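Local coordinates for carbohydrate binding protein, putative, cbp2D (Cellvibrio japonicus, PDB 7B21) that carries a covalently attached heme c in a cytochrome c domain and probably transfers electrons, within a larger protein thought to bind polysaccharide, at residues D55-L58 and R59-I62. Numbering follows the deposited sequence.
With NA (sodium ion), chain C; HEC (heme c), chain B; EDO (1,2-ethanediol), chain E.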
# COMPACT_ATOMS: atom_id res chain seq x y z
N ASP A 55 -7.26 14.41 2.52
CA ASP A 55 -6.31 13.47 3.11
C ASP A 55 -7.08 12.22 3.54
O ASP A 55 -8.21 12.31 4.00
CB ASP A 55 -5.67 14.11 4.32
CG ASP A 55 -4.77 15.28 4.02
OD1 ASP A 55 -4.33 15.42 2.86
OD2 ASP A 55 -4.47 16.00 4.97
N ARG A 56 -6.42 11.07 3.43
CA ARG A 56 -7.05 9.80 3.81
C ARG A 56 -6.11 9.02 4.71
O ARG A 56 -4.88 9.04 4.56
CB ARG A 56 -7.31 8.95 2.56
CG ARG A 56 -8.11 9.63 1.45
CD ARG A 56 -9.53 9.80 1.79
NE ARG A 56 -10.20 10.50 0.70
CZ ARG A 56 -11.44 10.89 0.76
NH1 ARG A 56 -12.18 10.58 1.82
NH2 ARG A 56 -11.95 11.56 -0.26
N ALA A 57 -6.70 8.22 5.57
CA ALA A 57 -5.97 7.16 6.24
C ALA A 57 -5.37 6.26 5.16
O ALA A 57 -5.97 6.04 4.10
CB ALA A 57 -6.88 6.35 7.13
N LEU A 58 -4.21 5.67 5.45
CA LEU A 58 -3.53 4.84 4.46
C LEU A 58 -4.47 3.74 3.92
O LEU A 58 -4.53 3.52 2.71
CB LEU A 58 -2.23 4.30 5.07
CG LEU A 58 -1.45 3.31 4.21
CD1 LEU A 58 -1.17 3.84 2.82
CD2 LEU A 58 -0.14 2.99 4.90
N ARG A 59 -5.18 3.04 4.80
CA ARG A 59 -6.04 1.94 4.30
C ARG A 59 -7.10 2.50 3.35
O ARG A 59 -7.45 1.83 2.37
CB ARG A 59 -6.71 1.15 5.41
CG ARG A 59 -7.59 1.93 6.37
CD ARG A 59 -8.33 1.03 7.34
NE ARG A 59 -7.44 0.30 8.22
CZ ARG A 59 -7.87 -0.53 9.16
NH1 ARG A 59 -9.16 -0.76 9.31
NH2 ARG A 59 -7.01 -1.14 9.96
N ASP A 60 -7.63 3.69 3.61
CA ASP A 60 -8.69 4.26 2.78
C ASP A 60 -8.09 4.76 1.46
O ASP A 60 -8.74 4.61 0.42
CB ASP A 60 -9.42 5.36 3.51
CG ASP A 60 -10.17 4.82 4.71
OD1 ASP A 60 -10.62 3.67 4.70
OD2 ASP A 60 -10.27 5.58 5.72
N PHE A 61 -6.88 5.29 1.49
CA PHE A 61 -6.17 5.62 0.23
C PHE A 61 -6.07 4.38 -0.63
O PHE A 61 -6.32 4.40 -1.82
CB PHE A 61 -4.79 6.19 0.59
CG PHE A 61 -3.93 6.44 -0.63
CD1 PHE A 61 -3.25 5.41 -1.27
CD2 PHE A 61 -3.76 7.73 -1.11
CE1 PHE A 61 -2.47 5.66 -2.38
CE2 PHE A 61 -2.92 7.98 -2.19
CZ PHE A 61 -2.29 6.94 -2.83
N ILE A 62 -5.66 3.28 -0.01
CA ILE A 62 -5.50 2.01 -0.77
C ILE A 62 -6.84 1.58 -1.32
O ILE A 62 -6.97 1.24 -2.52
CB ILE A 62 -4.84 0.93 0.09
CG1 ILE A 62 -3.40 1.32 0.46
CG2 ILE A 62 -4.91 -0.43 -0.59
CD1 ILE A 62 -2.79 0.47 1.53
NA NA C . -8.37 -0.24 -3.81
FE HEC B . 0.29 2.65 -5.69
CHA HEC B . 0.80 5.93 -4.94
CHB HEC B . -0.09 1.95 -2.40
CHC HEC B . -0.47 -0.55 -6.50
CHD HEC B . 1.02 3.30 -8.94
NA HEC B . 0.35 3.71 -4.02
C1A HEC B . 0.67 5.05 -3.88
C2A HEC B . 0.81 5.40 -2.50
C3A HEC B . 0.52 4.30 -1.79
C4A HEC B . 0.25 3.24 -2.74
CMA HEC B . 0.41 4.15 -0.30
CAA HEC B . 1.20 6.76 -1.96
CBA HEC B . 2.73 6.87 -1.82
CGA HEC B . 3.25 8.10 -1.18
O1A HEC B . 2.47 8.96 -0.75
O2A HEC B . 4.52 8.19 -1.06
NB HEC B . -0.22 1.01 -4.65
C1B HEC B . -0.32 0.91 -3.29
C2B HEC B . -0.73 -0.41 -2.92
C3B HEC B . -0.91 -1.12 -4.07
C4B HEC B . -0.51 -0.20 -5.16
CMB HEC B . -0.95 -0.90 -1.52
CAB HEC B . -1.40 -2.51 -4.24
CBB HEC B . -2.78 -2.74 -3.70
NC HEC B . 0.27 1.59 -7.36
C1C HEC B . -0.02 0.27 -7.51
C2C HEC B . 0.21 -0.17 -8.85
C3C HEC B . 0.72 0.90 -9.53
C4C HEC B . 0.72 2.00 -8.62
CMC HEC B . 0.03 -1.59 -9.32
CAC HEC B . 1.25 0.95 -10.93
CBC HEC B . 0.37 0.49 -12.01
ND HEC B . 0.73 4.30 -6.73
C1D HEC B . 0.96 4.38 -8.07
C2D HEC B . 1.10 5.77 -8.48
C3D HEC B . 0.97 6.52 -7.38
C4D HEC B . 0.80 5.59 -6.26
CMD HEC B . 1.34 6.23 -9.89
CAD HEC B . 0.87 8.01 -7.28
CBD HEC B . -0.66 8.41 -7.24
CGD HEC B . -0.91 9.88 -7.32
O1D HEC B . -1.00 10.55 -6.26
O2D HEC B . -1.01 10.40 -8.47
C1 EDO E . -3.09 18.71 3.80
O1 EDO E . -3.94 18.72 4.92
C2 EDO E . -3.82 18.97 2.53
O2 EDO E . -4.89 18.10 2.24
O HOH W 1 -9.64 8.16 5.62
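Ala57 caps the start of helix 58-65, a heme-contacting helix of this c-type cytochrome domain, and its carbonyl begins the helical hydrogen bonding. Phe61 N donates a nearly straight bond to Ala57 O (2.9 Å, N-H...O angle 167°). Asp60 N makes a weaker, strongly bent bond to the same oxygen. One residue further on, Ile62 N bonds to Leu58 O at 3.0 Å, with the donor tilted 18° from the carbonyl plane. The Asp60 carboxylate turns back toward the N-cap, its OD2 lying beside Ala57 CB. A water accepts a hydrogen bond from Ala57 N and donates one to Asp60 OD2 (2.7 Å), linking this side chain to the N-cap backbone. Arg56 touches the first turn with its CB, near Phe61 N. Its guanidinium then leads away to a salt bridge with Asp52, while that of Arg59 pairs with Glu83 of helix 76-86.

The buried side chains of this turn line the heme pocket. The side chains of Leu58 and Ile62, four residues apart, meet obliquely through their CD1 methyls, 4.0 Å from each other. Leu58 CD1 also packs on heme methyl CMA, and Ile62 CD1 lies 3.8 Å from heme methyl CMB. With CG anti to the backbone N (chi1 175°), Phe61 carries its ring away from the cap and over the face of pyrrole ring A, on its outer side, tilted against the porphyrin. Its CE1 comes within 3.3 Å of heme C2A. The ring also meets Trp65 and lies close to Met66, an axial ligand of the heme iron. The helix backbone serves a second site as well: together with the carbonyl oxygens of Ser63, Met66, Glu71 and Cys74, Ile62 O binds the sodium ion, at 2.4 Å.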